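Side-chain contacts in 3-dehydroquinate dehydratase (Clostridium difficile, PDB 4H3D), which catalyses the cis-dehydration of 3-dehydroquinate to 3-dehydroshikimate, the third step of the chorismate pathway, by way of a covalent imine intermediate with its substrate: residues E37-E40 and L41-A44; I62-V65 and K66-L69; Y100-T103 and L104-I108; L162-M165 and Q166-A170. One frame throughout, in Å; residues are numbered along the deposited sequence.

Contact 1. Residues E37-E40 and L41-A44; sequences EAKE and LKDA
K42 lays its long side chain alongside K39, both pointing the same way. Its CG sits between the backbone N and the carbonyl carbon (chi1 87°), and further bends at chi3 and chi4 curl the chain. CE of K42 thereby comes to 4.0 Å from CG of K39, and NZ of K42 stands 3.8 Å from CB of K39. The two amines still end 6.1 Å apart, NZ of K39 to NZ of K42, which should ease the repulsion of like charges; lysine suits the place because its methylenes can pack while its amine keeps to the outer surface. Both chains also touch Y75 of helix 62-76.

L41 lies on the inner side. Its N donates to O of A38 at 3.0 Å, from well above the carbonyl plane and at a C=O...N angle of 111°, the steep approach of a bond that spans three residues; a weak second bond, 3.3 Å, runs from the same N to O of E37. CG of L41 rests 3.4 Å from that O of E37, and the isobutyl group is buried against V24 and I26 of strand 21-26 and against F243. Buried A38 touches I26 and L72, where its small methyl is consistent with close packing.

A type I beta turn from L41 to A44 leads the chain out of helix 31-41 towards strand 48-52, a helix-to-strand connection of the TIM barrel.

Contact 2. Residues I62-V65 and K66-L69; sequences IKEV and KEVL
K66 reaches back along the helix and crosses I62 at a slant, one turn earlier. Its CB lies 3.6 Å from O of I62, and CG, anti to the carbonyl carbon (chi1 -73°), draws nearer still, 3.4 Å from the same O of I62. CD passes that oxygen at a looser distance, and CE then slides against the branch of the isoleucine, 4.0 Å from CG1 of I62. From there the extended chain carries NZ past the apolar group to a salt bridge with E107 of helix 98-110. Lysine suits this position because its aliphatic stem can line an apolar neighbour while the amine reaches a carboxylate on the next helix.

On another side of the helix, K63 and E67 cross. E67 was modelled in two conformers, so the position of its carboxylate is doubtful, and any attraction to the amine of K63 is at most a possibility. A water donates to O of E64 at 2.7 Å, a second partner for a carbonyl already bonded to N of V68.

V65 and V68, compact and buried, turn to W51 of strand 48-52, and L69 packs on I108. One polar flank and one apolar flank make this an amphipathic helix of a beta-alpha-beta unit, strand 48-52 to strand 81-84, in the TIM barrel.

Contact 3. Residues Y100-T103 and L104-I108; sequences YYTT and LNKEI
Y101 and N105 meet with ring and amide planes 73° apart, the amide standing steeply over the ring. ND2 of N105 hangs 3.6 Å above the Y101 ring, over its centre, and also gives a weak bond of 3.1 Å to O of Y101, a carbonyl that already accepts N of N105. With CG anti to the backbone N (chi1 178°), the ring swings outward and slightly forward along the helix, under the N105 amide, and its OH reaches N of E120. An asparagine suits this buried spot because its amide can serve the carbonyl and cover the aromatic face together.

Y100 crosses L104 at a slant: CB of L104 lies 4.2 Å above the ring plane, towards the rim, while the Y100 OH, bonded to V59, passes 3.9 Å from CD1 of L104. Helix 98-110 is the alpha segment of a beta-alpha-beta unit of the TIM barrel, and L104 faces inward onto F83 of strand 81-84.

T102 and K106 instead run side by side, CG2 of T102 meeting CD of K106 at 3.8 Å. T103 and E107 repeat that arrangement, with CG2 of T103 4.0 Å from CG of E107. Each threonine turns its methyl to this packing and its OG1 to a backbone oxygen one turn back, R98 O for T102 and D99 O for T103.

Contact 4. Residues L162-M165 and Q166-A170; sequences LCRM and QELGA
The helix closes in a Schellman motif, with G169 at positive phi (89°), A170 N bonded to M165 O at 3.0 Å and G169 N bonded to Q166 O. Glycine fits here because it has no CB to jam against the carbonyl oxygen of the residue before.

R164 sends its end forward along this last turn. CG anti to the backbone N (chi1 -176°) and a bend at chi2 bring the guanidinium to two partners, one at its edge and one over a face. In its plane, NH2 of R164 makes a salt bridge of 3.0 Å with OE1 of E167, which offers its anti lone pair; the carboxylate is turned 75° from the guanidinium. CD2 of L168 sits 3.5 Å above the guanidinium plane of R164, towards the rim. Arginine suits the place because its N-H groups bond in the plane while its flat face, which makes no hydrogen bonds of its own, can take a leucine methyl; NH1 has a further long, weak ion pair with D125.

Q166 lies along another flank, its NE2 giving to a water at 2.9 Å that donates in turn to O of C163, while OE1 accepts N of D201. CB of M165 meets CB of A170 at 4.2 Å across the motif.

Buried M165 packs on I144 and N146 of strand 141-148 and on P173 of strand 172-177, whose K174 forms the Schiff base; L162 touches P173 and I175, and C163 leans on M195 and Y199 of helix 182-199.

The four contacts follow one another along the chain on four helices or at their ends, 31-41, 62-76, 98-110 and 155-167, which lie outside the parallel strands of one TIM barrel. Contacts 2 and 3 are neighbours, their centres about 12 Å apart, and touch where helices 62-76 and 98-110 pack, I62 meeting L104. Contact 1 comes within about 8 Å of contact 2, nearest atoms, without touching. Contacts 1 and 4 lie on opposite sides of the chain's centre, about 32 Å between contact centres. Together they sample the helical wall around strands that hold the substrate-binding and catalytic residues, W51 and K174 among them.

Contact 1. Residues E37-E40 and L41-A44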
loop_
_atom_site.group_PDB
_atom_site.type_symbol
_atom_site.label_atom_id
_atom_site.label_comp_id
_atom_site.label_asym_id
_atom_site.label_seq_id
_atom_site.Cartn_x
_atom_site.Cartn_y
_atom_site.Cartn_z
ATOM N N GLU B 37 -18.508 22.240 4.453
ATOM C CA GLU B 37 -17.409 21.293 4.232
ATOM C C GLU B 37 -16.153 21.739 4.981
ATOM O O GLU B 37 -15.483 20.931 5.603
ATOM C CB GLU B 37 -17.081 21.153 2.737
ATOM C CG GLU B 37 -18.041 20.316 1.921
ATOM C CD GLU B 37 -17.718 20.404 0.427
ATOM O OE1 GLU B 37 -17.079 19.463 -0.129
ATOM O OE2 GLU B 37 -18.044 21.451 -0.174
ATOM N N ALA B 38 -15.844 23.034 4.910
ATOM C CA ALA B 38 -14.666 23.593 5.579
ATOM C C ALA B 38 -14.699 23.373 7.098
ATOM O O ALA B 38 -13.673 23.048 7.713
ATOM C CB ALA B 38 -14.533 25.081 5.258
ATOM N N LYS B 39 -15.873 23.532 7.698
ATOM C CA LYS B 39 -16.024 23.331 9.148
ATOM C C LYS B 39 -15.809 21.868 9.553
ATOM O O LYS B 39 -15.359 21.593 10.657
ATOM C CB LYS B 39 -17.363 23.896 9.634
ATOM C CG LYS B 39 -17.368 25.433 9.567
ATOM C CD LYS B 39 -18.751 26.062 9.612
ATOM C CE LYS B 39 -19.412 25.942 10.959
ATOM N NZ LYS B 39 -20.718 26.662 10.950
ATOM N N GLU B 40 -16.094 20.938 8.646
ATOM C CA GLU B 40 -15.830 19.521 8.899
ATOM C C GLU B 40 -14.321 19.201 8.806
ATOM O O GLU B 40 -13.864 18.172 9.316
ATOM C CB GLU B 40 -16.589 18.643 7.897
ATOM C CG GLU B 40 -18.105 18.702 8.016
ATOM C CD GLU B 40 -18.621 18.096 9.309
ATOM O OE1 GLU B 40 -19.711 18.506 9.762
ATOM O OE2 GLU B 40 -17.936 17.217 9.877
ATOM N N LEU B 41 -13.547 20.071 8.154
ATOM C CA LEU B 41 -12.114 19.817 7.954
ATOM C C LEU B 41 -11.173 20.665 8.814
ATOM O O LEU B 41 -9.987 20.352 8.915
ATOM C CB LEU B 41 -11.745 20.076 6.486
ATOM C CG LEU B 41 -12.467 19.301 5.385
ATOM C CD1 LEU B 41 -12.023 19.813 3.999
ATOM C CD2 LEU B 41 -12.228 17.809 5.517
ATOM N N LYS B 42 -11.683 21.719 9.440
ATOM C CA LYS B 42 -10.804 22.676 10.123
ATOM C C LYS B 42 -9.975 22.131 11.295
ATOM O O LYS B 42 -8.898 22.671 11.581
ATOM C CB LYS B 42 -11.571 23.929 10.572
ATOM C CG LYS B 42 -12.237 23.833 11.927
ATOM C CD LYS B 42 -12.722 25.205 12.401
ATOM C CE LYS B 42 -14.087 25.552 11.863
ATOM N NZ LYS B 42 -15.128 24.773 12.580
ATOM N N ASP B 43 -10.462 21.088 11.972
ATOM C CA ASP B 43 -9.755 20.562 13.137
ATOM C C ASP B 43 -9.466 19.059 13.060
ATOM O O ASP B 43 -9.272 18.402 14.087
ATOM C CB ASP B 43 -10.540 20.882 14.404
ATOM C CG ASP B 43 -9.702 20.727 15.662
ATOM O OD1 ASP B 43 -8.460 20.751 15.553
ATOM O OD2 ASP B 43 -10.278 20.597 16.756
ATOM N N ALA B 44 -9.409 18.526 11.847
ATOM C CA ALA B 44 -9.102 17.115 11.638
ATOM C C ALA B 44 -7.606 17.006 11.335
ATOM O O ALA B 44 -6.942 18.016 11.105
ATOM C CB ALA B 44 -9.928 16.564 10.501
HETATM O O HOH W 1 -12.606 19.848 11.885
#

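Contact 2. Residues I62-V65 and K66-L69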
loop_
_atom_site.group_PDB
_atom_site.type_symbol
_atom_site.label_atom_id
_atom_site.label_comp_id
_atom_site.label_asym_id
_atom_site.label_seq_id
_atom_site.Cartn_x
_atom_site.Cartn_y
_atom_site.Cartn_z
ATOM N N ILE B 62 -15.879 36.698 -10.497
ATOM C CA ILE B 62 -14.706 36.790 -9.641
ATOM C C ILE B 62 -15.030 37.346 -8.250
ATOM O O ILE B 62 -14.462 36.907 -7.261
ATOM C CB ILE B 62 -13.574 37.616 -10.334
ATOM C CG1 ILE B 62 -12.269 37.484 -9.564
ATOM C CG2 ILE B 62 -13.973 39.070 -10.482
ATOM C CD1 ILE B 62 -11.783 36.085 -9.477
ATOM N N LYS B 63 -15.958 38.295 -8.184
ATOM C CA LYS B 63 -16.349 38.875 -6.915
ATOM C C LYS B 63 -16.957 37.828 -5.964
ATOM O O LYS B 63 -16.670 37.837 -4.762
ATOM C CB LYS B 63 -17.321 40.041 -7.145
ATOM C CG LYS B 63 -17.748 40.746 -5.885
ATOM C CD LYS B 63 -18.581 41.992 -6.209
ATOM C CE LYS B 63 -18.971 42.708 -4.956
ATOM N NZ LYS B 63 -19.838 43.882 -5.218
ATOM N N GLU B 64 -17.807 36.950 -6.497
ATOM C CA GLU B 64 -18.443 35.900 -5.671
ATOM C C GLU B 64 -17.422 34.832 -5.275
ATOM O O GLU B 64 -17.471 34.291 -4.157
ATOM C CB GLU B 64 -19.679 35.312 -6.384
ATOM C CG GLU B 64 -20.851 36.340 -6.449
ATOM C CD GLU B 64 -22.010 35.948 -7.383
ATOM O OE1 GLU B 64 -23.156 36.346 -7.102
ATOM O OE2 GLU B 64 -21.785 35.282 -8.404
ATOM N N VAL B 65 -16.468 34.560 -6.161
ATOM C CA VAL B 65 -15.392 33.626 -5.844
ATOM C C VAL B 65 -14.570 34.193 -4.672
ATOM O O VAL B 65 -14.221 33.463 -3.733
ATOM C CB VAL B 65 -14.432 33.391 -7.028
ATOM C CG1 VAL B 65 -13.188 32.575 -6.559
ATOM C CG2 VAL B 65 -15.155 32.695 -8.210
ATOM N N LYS B 66 -14.247 35.481 -4.741
ATOM C CA LYS B 66 -13.489 36.131 -3.655
ATOM C C LYS B 66 -14.252 36.118 -2.325
ATOM O O LYS B 66 -13.652 35.891 -1.275
ATOM C CB LYS B 66 -13.090 37.557 -4.021
ATOM C CG LYS B 66 -11.954 37.648 -5.069
ATOM C CD LYS B 66 -11.573 39.116 -5.311
ATOM C CE LYS B 66 -10.547 39.259 -6.403
ATOM N NZ LYS B 66 -10.241 40.684 -6.688
ATOM N N GLU B 67 -15.560 36.357 -2.384
ATOM C CA GLU B 67 -16.410 36.354 -1.190
ATOM C C GLU B 67 -16.299 35.027 -0.439
ATOM O O GLU B 67 -16.141 35.008 0.785
ATOM C CB GLU B 67 -17.883 36.619 -1.563
ATOM C CG GLU B 67 -18.173 38.012 -2.096
ATOM C CD GLU B 67 -19.650 38.218 -2.446
ATOM O OE1 GLU B 67 -20.505 37.481 -1.910
ATOM O OE2 GLU B 67 -19.955 39.128 -3.232
ATOM N N VAL B 68 -16.376 33.919 -1.174
ATOM C CA VAL B 68 -16.264 32.586 -0.570
ATOM C C VAL B 68 -14.866 32.399 0.012
ATOM O O VAL B 68 -14.701 31.938 1.145
ATOM C CB VAL B 68 -16.567 31.465 -1.584
ATOM C CG1 VAL B 68 -16.312 30.098 -0.959
ATOM C CG2 VAL B 68 -17.991 31.576 -2.069
ATOM N N LEU B 69 -13.866 32.799 -0.748
ATOM C CA LEU B 69 -12.481 32.679 -0.309
ATOM C C LEU B 69 -12.246 33.394 1.034
ATOM O O LEU B 69 -11.564 32.840 1.911
ATOM C CB LEU B 69 -11.560 33.242 -1.368
ATOM C CG LEU B 69 -10.068 33.085 -1.148
ATOM C CD1 LEU B 69 -9.715 31.612 -0.966
ATOM C CD2 LEU B 69 -9.307 33.718 -2.323
HETATM O O HOH W 2 -19.960 34.245 -3.116
#

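Contact 3. Residues Y100-T103 and L104-I108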
loop_
_atom_site.group_PDB
_atom_site.type_symbol
_atom_site.label_atom_id
_atom_site.label_comp_id
_atom_site.label_asym_id
_atom_site.label_seq_id
_atom_site.Cartn_x
_atom_site.Cartn_y
_atom_site.Cartn_z
ATOM N N TYR B 100 -10.333 33.599 -19.143
ATOM C CA TYR B 100 -10.877 33.640 -17.787
ATOM C C TYR B 100 -10.084 32.721 -16.857
ATOM O O TYR B 100 -9.918 33.027 -15.695
ATOM C CB TYR B 100 -12.374 33.311 -17.719
ATOM C CG TYR B 100 -12.915 33.535 -16.312
ATOM C CD1 TYR B 100 -12.943 34.818 -15.760
ATOM C CD2 TYR B 100 -13.364 32.477 -15.532
ATOM C CE1 TYR B 100 -13.403 35.036 -14.469
ATOM C CE2 TYR B 100 -13.833 32.687 -14.242
ATOM C CZ TYR B 100 -13.850 33.978 -13.720
ATOM O OH TYR B 100 -14.318 34.194 -12.445
ATOM N N TYR B 101 -9.588 31.603 -17.376
ATOM C CA TYR B 101 -8.797 30.683 -16.561
ATOM C C TYR B 101 -7.579 31.417 -16.019
ATOM O O TYR B 101 -7.248 31.301 -14.845
ATOM C CB TYR B 101 -8.370 29.476 -17.394
ATOM C CG TYR B 101 -7.505 28.466 -16.693
ATOM C CD1 TYR B 101 -8.059 27.418 -15.976
ATOM C CD2 TYR B 101 -6.118 28.529 -16.790
ATOM C CE1 TYR B 101 -7.244 26.468 -15.344
ATOM C CE2 TYR B 101 -5.309 27.598 -16.174
ATOM C CZ TYR B 101 -5.878 26.568 -15.449
ATOM O OH TYR B 101 -5.058 25.639 -14.846
ATOM N N THR B 102 -6.925 32.167 -16.900
ATOM C CA THR B 102 -5.748 32.955 -16.557
ATOM C C THR B 102 -6.101 34.051 -15.548
ATOM O O THR B 102 -5.456 34.169 -14.512
ATOM C CB THR B 102 -5.133 33.575 -17.823
ATOM O OG1 THR B 102 -4.804 32.519 -18.742
ATOM C CG2 THR B 102 -3.880 34.385 -17.495
ATOM N N THR B 103 -7.143 34.812 -15.844
ATOM C CA THR B 103 -7.606 35.894 -14.965
ATOM C C THR B 103 -7.998 35.379 -13.586
ATOM O O THR B 103 -7.603 35.953 -12.570
ATOM C CB THR B 103 -8.819 36.638 -15.580
ATOM O OG1 THR B 103 -8.444 37.190 -16.839
ATOM C CG2 THR B 103 -9.294 37.770 -14.656
ATOM N N LEU B 104 -8.786 34.311 -13.545
ATOM C CA LEU B 104 -9.204 33.731 -12.264
ATOM C C LEU B 104 -7.993 33.386 -11.389
ATOM O O LEU B 104 -7.900 33.808 -10.233
ATOM C CB LEU B 104 -10.039 32.481 -12.501
ATOM C CG LEU B 104 -10.542 31.700 -11.288
ATOM C CD1 LEU B 104 -11.465 32.550 -10.402
ATOM C CD2 LEU B 104 -11.252 30.454 -11.757
ATOM N N ASN B 105 -7.061 32.611 -11.934
ATOM C CA ASN B 105 -5.892 32.230 -11.157
ATOM C C ASN B 105 -5.012 33.405 -10.725
ATOM O O ASN B 105 -4.469 33.406 -9.623
ATOM C CB ASN B 105 -5.081 31.201 -11.907
ATOM C CG ASN B 105 -5.669 29.824 -11.793
ATOM O OD1 ASN B 105 -5.775 29.281 -10.696
ATOM N ND2 ASN B 105 -6.052 29.241 -12.928
ATOM N N LYS B 106 -4.857 34.389 -11.598
ATOM C CA LYS B 106 -4.055 35.554 -11.265
ATOM C C LYS B 106 -4.729 36.380 -10.184
ATOM O O LYS B 106 -4.106 36.761 -9.212
ATOM C CB LYS B 106 -3.799 36.393 -12.515
ATOM C CG LYS B 106 -2.848 35.713 -13.497
ATOM C CD LYS B 106 -2.534 36.599 -14.700
ATOM C CE LYS B 106 -1.660 37.784 -14.354
ATOM N NZ LYS B 106 -1.593 38.758 -15.501
ATOM N N GLU B 107 -6.018 36.638 -10.349
ATOM C CA GLU B 107 -6.747 37.444 -9.387
ATOM C C GLU B 107 -6.788 36.798 -8.025
ATOM O O GLU B 107 -6.668 37.487 -7.004
ATOM C CB GLU B 107 -8.178 37.703 -9.872
ATOM C CG GLU B 107 -8.266 38.745 -10.943
ATOM C CD GLU B 107 -8.023 40.139 -10.402
ATOM O OE1 GLU B 107 -8.486 40.442 -9.271
ATOM O OE2 GLU B 107 -7.375 40.936 -11.110
ATOM N N ILE B 108 -6.960 35.479 -7.990
ATOM C CA ILE B 108 -7.027 34.789 -6.724
ATOM C C ILE B 108 -5.642 34.740 -6.079
ATOM O O ILE B 108 -5.535 34.894 -4.858
ATOM C CB ILE B 108 -7.679 33.383 -6.851
ATOM C CG1 ILE B 108 -9.130 33.529 -7.298
ATOM C CG2 ILE B 108 -7.625 32.625 -5.517
ATOM C CD1 ILE B 108 -9.930 34.553 -6.518
#

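Contact 4. Residues L162-M165 and Q166-A170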
loop_
_atom_site.group_PDB
_atom_site.type_symbol
_atom_site.label_atom_id
_atom_site.label_comp_id
_atom_site.label_asym_id
_atom_site.label_seq_id
_atom_site.Cartn_x
_atom_site.Cartn_y
_atom_site.Cartn_z
ATOM N N LEU B 162 7.036 15.206 -16.034
ATOM C CA LEU B 162 7.429 15.748 -14.723
ATOM C C LEU B 162 8.648 16.679 -14.872
ATOM O O LEU B 162 8.711 17.734 -14.230
ATOM C CB LEU B 162 7.709 14.615 -13.728
ATOM C CG LEU B 162 6.495 13.761 -13.330
ATOM C CD1 LEU B 162 6.932 12.500 -12.551
ATOM C CD2 LEU B 162 5.480 14.599 -12.534
ATOM N N CYS B 163 9.613 16.289 -15.716
ATOM C CA CYS B 163 10.771 17.152 -15.995
ATOM C C CYS B 163 10.326 18.467 -16.663
ATOM O O CYS B 163 10.839 19.544 -16.337
ATOM C CB CYS B 163 11.800 16.443 -16.874
ATOM S SG CYS B 163 12.679 15.144 -16.031
ATOM N N ARG B 164 9.369 18.388 -17.580
ATOM C CA ARG B 164 8.884 19.598 -18.245
ATOM C C ARG B 164 8.232 20.555 -17.216
ATOM O O ARG B 164 8.405 21.806 -17.285
ATOM C CB ARG B 164 7.911 19.256 -19.378
ATOM C CG ARG B 164 7.425 20.466 -20.192
ATOM C CD ARG B 164 8.582 21.265 -20.802
ATOM N NE ARG B 164 8.121 22.511 -21.401
ATOM C CZ ARG B 164 8.884 23.584 -21.602
ATOM N NH1 ARG B 164 8.358 24.672 -22.149
ATOM N NH2 ARG B 164 10.165 23.591 -21.235
ATOM N N MET B 165 7.517 19.973 -16.254
ATOM C CA MET B 165 6.877 20.748 -15.194
ATOM C C MET B 165 7.930 21.464 -14.352
ATOM O O MET B 165 7.734 22.614 -13.960
ATOM C CB MET B 165 6.006 19.856 -14.335
ATOM C CG MET B 165 4.771 19.332 -15.061
ATOM S SD MET B 165 4.074 18.005 -14.115
ATOM C CE MET B 165 2.589 17.625 -15.011
ATOM N N GLN B 166 9.050 20.800 -14.082
ATOM C CA GLN B 166 10.155 21.479 -13.380
ATOM C C GLN B 166 10.691 22.632 -14.218
ATOM O O GLN B 166 10.925 23.740 -13.700
ATOM C CB GLN B 166 11.299 20.519 -13.058
ATOM C CG GLN B 166 10.994 19.540 -11.967
ATOM C CD GLN B 166 12.238 18.783 -11.502
ATOM O OE1 GLN B 166 12.340 18.400 -10.345
ATOM N NE2 GLN B 166 13.193 18.582 -12.412
ATOM N N GLU B 167 10.888 22.385 -15.514
ATOM C CA GLU B 167 11.413 23.413 -16.416
ATOM C C GLU B 167 10.493 24.631 -16.483
ATOM O O GLU B 167 10.965 25.757 -16.643
ATOM C CB GLU B 167 11.652 22.843 -17.827
ATOM C CG GLU B 167 12.752 21.788 -17.895
ATOM C CD GLU B 167 12.802 21.060 -19.246
ATOM O OE1 GLU B 167 12.042 21.446 -20.180
ATOM O OE2 GLU B 167 13.592 20.090 -19.367
ATOM N N LEU B 168 9.192 24.404 -16.352
ATOM C CA LEU B 168 8.207 25.482 -16.379
ATOM C C LEU B 168 8.081 26.213 -15.027
ATOM O O LEU B 168 7.311 27.147 -14.888
ATOM C CB LEU B 168 6.855 24.954 -16.843
ATOM C CG LEU B 168 6.771 24.648 -18.339
ATOM C CD1 LEU B 168 5.508 23.832 -18.672
ATOM C CD2 LEU B 168 6.833 25.934 -19.179
ATOM N N GLY B 169 8.856 25.794 -14.046
ATOM C CA GLY B 169 8.849 26.454 -12.746
ATOM C C GLY B 169 7.847 25.933 -11.736
ATOM O O GLY B 169 7.578 26.607 -10.740
ATOM N N ALA B 170 7.274 24.749 -11.958
ATOM C CA ALA B 170 6.365 24.201 -10.939
ATOM C C ALA B 170 7.144 23.997 -9.646
ATOM O O ALA B 170 8.261 23.509 -9.670
ATOM C CB ALA B 170 5.782 22.868 -11.378
HETATM O O HOH W 3 13.836 19.341 -15.160
#